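PDB 3NQP: SusD superfamily protein from Bacteroides fragilis NCTC 9343, which probably binds glycans at the outer membrane for uptake by a partner transporter, as in other members of the SusD family. Local coordinates for residues A[245-250]-A[410-415]; A[253-258]-A[379-384]. All blocks are in the same frame, centred on the assembly; numbering follows the deposited sequence.

Overall arrangement
From the N terminus the chain runs through helix 228-241 into the loop 245-250, the first half of contact 1, and then directly into helix 251-255, whose last residues, with the turn that follows, form segment 253-258 of contact 2. Strand 265-269 follows, and after a long excursion strand 377-381 returns to pair with it antiparallel. There 379-384 closes the inner loop, contact 2, nested within the larger one that contact 1 closes when helix 399-414 ends at 410-415. The centres lie about 11 Å apart, joined through Arg381 and Arg412, two arginines that share Glu264 and Glu445. Together the contacts tie the loop 245-250 and the short helix 251-255 to strand 377-381 and the consecutive helices 382-396 and 399-414.

Contact 1: residues A[245-250]-A[410-415]; sequences LKMLDD and RKRAYG
Arg412 reaches from the last turn of helix 399-414 to the backbone of the loop 245-250, and it carries most of the contact. Its chain leaves with CG anti to the backbone N (chi1 -165°) and then bends at the next two torsions, which folds the guanidinium back beside the loop. NH1 donates to Leu248 O at 2.9 Å; with an N-H...O angle of 141° the bond is bent, and the oxygen lies somewhat out of the guanidinium plane. Selenomethionine Met247 closes one face: its CG lies 3.5 Å from Arg412 NH1, offset toward the rim of the group, while SE rests 3.9 Å from Arg412 CB. Packing is close here, whereas the side toward Asp249 is looser and wetter. There Asp249 is exposed, its CB directed away from the helix, and a water donates both to Asp249 O, at 2.6 Å, and to Arg412 O, at 2.8 Å, bridging loop and helix. Salt bridges to Glu264 and Glu445 complete the grip on the guanidinium, and Glu264 also accepts from Leu248 N. Helix 382-396 borders the site through Pro383 and Tyr386, and helix 251-255, begun by the N-cap Asp250, borders it through Phe251 and Val254.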
loop_
_atom_site.group_PDB
_atom_site.type_symbol
_atom_site.label_atom_id
_atom_site.label_comp_id
_atom_site.label_asym_id
_atom_site.label_seq_id
_atom_site.Cartn_x
_atom_site.Cartn_y
_atom_site.Cartn_z
ATOM N N LEU A 245 -5.379 4.127 19.554
ATOM C CA LEU A 245 -4.794 3.081 18.747
ATOM C C LEU A 245 -3.714 2.312 19.524
ATOM O O LEU A 245 -2.964 2.903 20.338
ATOM C CB LEU A 245 -4.199 3.680 17.452
ATOM C CG LEU A 245 -5.221 4.247 16.476
ATOM C CD1 LEU A 245 -4.640 5.365 15.563
ATOM C CD2 LEU A 245 -5.890 3.083 15.644
ATOM N N LYS A 246 -3.587 1.009 19.237
ATOM C CA LYS A 246 -2.546 0.190 19.858
ATOM C C LYS A 246 -2.081 -0.890 18.920
ATOM O O LYS A 246 -2.892 -1.467 18.249
ATOM C CB LYS A 246 -3.096 -0.528 21.110
ATOM C CG LYS A 246 -3.758 0.373 22.148
ATOM C CD LYS A 246 -4.043 -0.381 23.484
ATOM C CE LYS A 246 -5.532 -0.422 23.819
ATOM N NZ LYS A 246 -6.109 0.957 23.856
HETATM N N MSE A 247 -0.794 -1.224 18.958
HETATM C CA MSE A 247 -0.253 -2.361 18.200
HETATM C C MSE A 247 -0.679 -3.654 18.895
HETATM O O MSE A 247 -0.653 -3.718 20.113
HETATM C CB MSE A 247 1.258 -2.255 18.161
HETATM C CG MSE A 247 1.913 -3.001 17.050
HETATM SE SE MSE A 247 3.753 -2.710 16.856
HETATM C CE MSE A 247 4.233 -2.583 18.723
ATOM N N LEU A 248 -1.129 -4.646 18.130
ATOM C CA LEU A 248 -1.502 -5.932 18.690
ATOM C C LEU A 248 -0.260 -6.723 19.081
ATOM O O LEU A 248 0.827 -6.577 18.485
ATOM C CB LEU A 248 -2.378 -6.747 17.730
ATOM C CG LEU A 248 -3.623 -6.113 17.117
ATOM C CD1 LEU A 248 -4.410 -7.205 16.344
ATOM C CD2 LEU A 248 -4.513 -5.353 18.164
ATOM N N ASP A 249 -0.405 -7.569 20.092
ATOM C CA ASP A 249 0.695 -8.455 20.456
ATOM C C ASP A 249 1.027 -9.475 19.373
ATOM O O ASP A 249 2.176 -9.843 19.243
ATOM C CB ASP A 249 0.375 -9.249 21.703
ATOM C CG ASP A 249 0.451 -8.421 22.975
ATOM O OD1 ASP A 249 1.053 -7.317 23.012
ATOM O OD2 ASP A 249 -0.118 -8.915 23.949
ATOM N N ASP A 250 0.024 -9.977 18.654
ATOM C CA ASP A 250 0.234 -11.045 17.649
ATOM C C ASP A 250 0.057 -10.469 16.235
ATOM O O ASP A 250 -1.006 -10.031 15.876
ATOM C CB ASP A 250 -0.763 -12.156 17.907
ATOM C CG ASP A 250 -0.574 -13.373 16.996
ATOM O OD1 ASP A 250 -0.478 -13.215 15.765
ATOM O OD2 ASP A 250 -0.623 -14.516 17.506
ATOM N N ARG A 410 10.095 -4.362 15.608
ATOM C CA ARG A 410 10.800 -5.651 15.713
ATOM C C ARG A 410 10.368 -6.414 16.927
ATOM O O ARG A 410 10.224 -7.637 16.877
ATOM C CB ARG A 410 12.304 -5.492 15.779
ATOM C CG ARG A 410 12.890 -4.952 14.498
ATOM C CD ARG A 410 14.396 -5.019 14.504
ATOM N NE ARG A 410 15.008 -4.481 13.282
ATOM C CZ ARG A 410 16.313 -4.470 13.049
ATOM N NH1 ARG A 410 17.170 -4.990 13.939
ATOM N NH2 ARG A 410 16.766 -3.987 11.905
ATOM N N LYS A 411 10.219 -5.710 18.047
ATOM C CA LYS A 411 9.949 -6.410 19.283
ATOM C C LYS A 411 8.618 -7.154 19.138
ATOM O O LYS A 411 8.495 -8.292 19.545
ATOM C CB LYS A 411 9.941 -5.469 20.472
ATOM C CG LYS A 411 9.470 -6.167 21.804
ATOM C CD LYS A 411 9.404 -5.134 22.929
ATOM C CE LYS A 411 9.057 -5.804 24.272
ATOM N NZ LYS A 411 9.074 -4.796 25.397
ATOM N N ARG A 412 7.641 -6.512 18.529
ATOM C CA ARG A 412 6.367 -7.189 18.264
ATOM C C ARG A 412 6.550 -8.405 17.356
ATOM O O ARG A 412 5.978 -9.443 17.609
ATOM C CB ARG A 412 5.338 -6.222 17.671
ATOM C CG ARG A 412 3.901 -6.756 17.703
ATOM C CD ARG A 412 3.566 -7.608 16.462
ATOM N NE ARG A 412 3.430 -6.784 15.257
ATOM C CZ ARG A 412 2.329 -6.101 14.921
ATOM N NH1 ARG A 412 1.249 -6.147 15.685
ATOM N NH2 ARG A 412 2.297 -5.366 13.801
ATOM N N ALA A 413 7.345 -8.256 16.295
ATOM C CA ALA A 413 7.583 -9.319 15.319
ATOM C C ALA A 413 8.142 -10.586 15.954
ATOM O O ALA A 413 7.698 -11.701 15.625
ATOM C CB ALA A 413 8.539 -8.830 14.211
ATOM N N TYR A 414 9.133 -10.419 16.840
ATOM C CA TYR A 414 9.834 -11.584 17.380
ATOM C C TYR A 414 9.085 -12.279 18.524
ATOM O O TYR A 414 9.402 -13.419 18.849
ATOM C CB TYR A 414 11.263 -11.229 17.784
ATOM C CG TYR A 414 12.175 -11.055 16.582
ATOM C CD1 TYR A 414 12.252 -9.844 15.910
ATOM C CD2 TYR A 414 12.930 -12.111 16.110
ATOM C CE1 TYR A 414 13.077 -9.673 14.817
ATOM C CE2 TYR A 414 13.744 -11.958 15.004
ATOM C CZ TYR A 414 13.818 -10.731 14.359
ATOM O OH TYR A 414 14.626 -10.623 13.242
ATOM N N GLY A 415 8.119 -11.595 19.123
ATOM C CA GLY A 415 7.186 -12.204 20.077
ATOM C C GLY A 415 7.931 -12.673 21.296
ATOM O O GLY A 415 8.772 -11.947 21.805
HETATM O O HOH W 1 4.685 -9.926 20.079
#

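Contact 2: residues A[253-258]-A[379-384]; sequences QVFNAK and FYRLPW
The Phe255 ring stands nearly upright on the guanidinium of Arg381, the two planes 83° apart. Phe255 CZ sits over one guanidinium face, toward its rim, 3.6 Å from Arg381 NH2; that nitrogen in turn lies at the edge of the ring, in its plane. The cation thus meets the rim of the phenyl group, and this is not the cation-pi arrangement, in which the charge would lie over the ring. One face of Phe255 is covered from within its own segment by Val254 CG1, 3.8 Å above the ring centre, and the Phe251 ring meets Phe255 edge-to-face. The same Val254 methyl, placed anti to the backbone N (chi1 169°), also touches Arg381 CD at 3.6 Å, where the two side chains cross at about a right angle. Arg381 runs straight from CG to NE, which carries its charged end well away from the strand. Salt bridges from Arg381 to Glu449, Glu445 and Glu264 hold the buried guanidinium and should offset its charge. Arg381 occupies the N-cap position of helix 382-396, just where strand 377-381, paired antiparallel with strand 265-269, gives way to that helix; helix 251-255 packs against this junction, and helix 399-414 adds Arg412 beside Val254.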
loop_
_atom_site.group_PDB
_atom_site.type_symbol
_atom_site.label_atom_id
_atom_site.label_comp_id
_atom_site.label_asym_id
_atom_site.label_seq_id
_atom_site.Cartn_x
_atom_site.Cartn_y
_atom_site.Cartn_z
ATOM N N GLN A 253 -2.896 -11.663 14.092
ATOM C CA GLN A 253 -4.225 -11.187 14.505
ATOM C C GLN A 253 -4.535 -9.867 13.845
ATOM O O GLN A 253 -5.702 -9.427 13.846
ATOM C CB GLN A 253 -4.280 -11.006 16.030
ATOM C CG GLN A 253 -4.414 -12.326 16.811
ATOM C CD GLN A 253 -5.808 -12.891 16.662
ATOM O OE1 GLN A 253 -6.120 -13.509 15.666
ATOM N NE2 GLN A 253 -6.664 -12.638 17.650
ATOM N N VAL A 254 -3.489 -9.180 13.370
ATOM C CA VAL A 254 -3.709 -7.906 12.705
ATOM C C VAL A 254 -4.615 -8.142 11.492
ATOM O O VAL A 254 -5.504 -7.336 11.230
ATOM C CB VAL A 254 -2.376 -7.181 12.359
ATOM C CG1 VAL A 254 -2.650 -5.969 11.419
ATOM C CG2 VAL A 254 -1.629 -6.774 13.683
ATOM N N PHE A 255 -4.399 -9.253 10.773
ATOM C CA PHE A 255 -5.008 -9.498 9.439
ATOM C C PHE A 255 -6.158 -10.450 9.510
ATOM O O PHE A 255 -6.915 -10.558 8.555
ATOM C CB PHE A 255 -3.951 -10.039 8.473
ATOM C CG PHE A 255 -2.736 -9.210 8.505
ATOM C CD1 PHE A 255 -2.691 -8.049 7.774
ATOM C CD2 PHE A 255 -1.673 -9.518 9.353
ATOM C CE1 PHE A 255 -1.576 -7.202 7.851
ATOM C CE2 PHE A 255 -0.579 -8.698 9.443
ATOM C CZ PHE A 255 -0.532 -7.509 8.662
ATOM N N ASN A 256 -6.268 -11.127 10.655
ATOM C CA ASN A 256 -7.234 -12.204 10.828
ATOM C C ASN A 256 -8.637 -11.702 10.487
ATOM O O ASN A 256 -9.116 -10.685 11.033
ATOM C CB ASN A 256 -7.124 -12.710 12.260
ATOM C CG ASN A 256 -8.131 -13.804 12.602
ATOM O OD1 ASN A 256 -9.092 -14.067 11.874
ATOM N ND2 ASN A 256 -7.930 -14.409 13.764
ATOM N N ALA A 257 -9.297 -12.411 9.571
ATOM C CA ALA A 257 -10.601 -11.979 9.059
ATOM C C ALA A 257 -11.690 -12.081 10.140
ATOM O O ALA A 257 -12.793 -11.560 9.970
ATOM C CB ALA A 257 -10.971 -12.773 7.774
ATOM N N LYS A 258 -11.383 -12.752 11.249
ATOM C CA LYS A 258 -12.301 -12.805 12.393
ATOM C C LYS A 258 -11.902 -11.792 13.490
ATOM O O LYS A 258 -12.512 -11.745 14.542
ATOM C CB LYS A 258 -12.389 -14.243 12.944
ATOM C CG LYS A 258 -12.817 -15.282 11.908
ATOM C CD LYS A 258 -14.326 -15.360 11.742
ATOM C CE LYS A 258 -14.769 -16.560 10.873
ATOM N NZ LYS A 258 -14.054 -17.862 11.190
ATOM N N PHE A 379 -5.132 -0.039 4.585
ATOM C CA PHE A 379 -4.376 1.044 3.998
ATOM C C PHE A 379 -3.469 1.712 5.033
ATOM O O PHE A 379 -2.342 2.026 4.712
ATOM C CB PHE A 379 -5.315 2.103 3.392
ATOM C CG PHE A 379 -5.947 1.702 2.097
ATOM C CD1 PHE A 379 -5.736 0.463 1.518
ATOM C CD2 PHE A 379 -6.792 2.590 1.472
ATOM C CE1 PHE A 379 -6.333 0.144 0.296
ATOM C CE2 PHE A 379 -7.381 2.285 0.259
ATOM C CZ PHE A 379 -7.160 1.080 -0.329
ATOM N N TYR A 380 -3.954 1.940 6.257
ATOM C CA TYR A 380 -3.107 2.491 7.326
ATOM C C TYR A 380 -3.299 1.685 8.601
ATOM O O TYR A 380 -4.440 1.493 9.004
ATOM C CB TYR A 380 -3.457 3.923 7.646
ATOM C CG TYR A 380 -3.300 4.857 6.507
ATOM C CD1 TYR A 380 -2.022 5.134 5.997
ATOM C CD2 TYR A 380 -4.394 5.442 5.893
ATOM C CE1 TYR A 380 -1.833 5.972 4.967
ATOM C CE2 TYR A 380 -4.204 6.324 4.809
ATOM C CZ TYR A 380 -2.913 6.572 4.347
ATOM O OH TYR A 380 -2.647 7.435 3.297
ATOM N N ARG A 381 -2.196 1.234 9.205
ATOM C CA ARG A 381 -2.224 0.677 10.576
ATOM C C ARG A 381 -1.013 1.201 11.394
ATOM O O ARG A 381 -0.110 1.849 10.850
ATOM C CB ARG A 381 -2.285 -0.841 10.517
ATOM C CG ARG A 381 -1.201 -1.490 9.770
ATOM C CD ARG A 381 -1.325 -3.008 9.850
ATOM N NE ARG A 381 -0.289 -3.663 9.069
ATOM C CZ ARG A 381 0.890 -4.111 9.529
ATOM N NH1 ARG A 381 1.262 -4.008 10.798
ATOM N NH2 ARG A 381 1.725 -4.681 8.687
ATOM N N LEU A 382 -1.006 0.968 12.691
ATOM C CA LEU A 382 -0.109 1.722 13.566
ATOM C C LEU A 382 1.397 1.550 13.264
ATOM O O LEU A 382 2.107 2.540 13.315
ATOM C CB LEU A 382 -0.423 1.406 15.046
ATOM C CG LEU A 382 -0.033 2.437 16.086
ATOM C CD1 LEU A 382 -0.839 3.762 15.774
ATOM C CD2 LEU A 382 -0.331 1.850 17.517
ATOM N N PRO A 383 1.915 0.319 12.971
ATOM C CA PRO A 383 3.349 0.251 12.674
ATOM C C PRO A 383 3.793 1.083 11.448
ATOM O O PRO A 383 4.972 1.496 11.365
ATOM C CB PRO A 383 3.617 -1.262 12.426
ATOM C CG PRO A 383 2.530 -1.967 13.212
ATOM C CD PRO A 383 1.314 -1.015 13.016
ATOM N N TRP A 384 2.882 1.337 10.520
ATOM C CA TRP A 384 3.166 2.282 9.416
ATOM C C TRP A 384 3.440 3.671 9.997
ATOM O O TRP A 384 4.334 4.380 9.529
ATOM C CB TRP A 384 2.035 2.287 8.368
ATOM C CG TRP A 384 2.236 3.289 7.249
ATOM C CD1 TRP A 384 2.839 3.073 6.052
ATOM C CD2 TRP A 384 1.812 4.630 7.246
ATOM N NE1 TRP A 384 2.846 4.214 5.301
ATOM C CE2 TRP A 384 2.229 5.198 6.022
ATOM C CE3 TRP A 384 1.144 5.438 8.183
ATOM C CZ2 TRP A 384 1.989 6.537 5.697
ATOM C CZ3 TRP A 384 0.875 6.731 7.853
ATOM C CH2 TRP A 384 1.300 7.278 6.632
#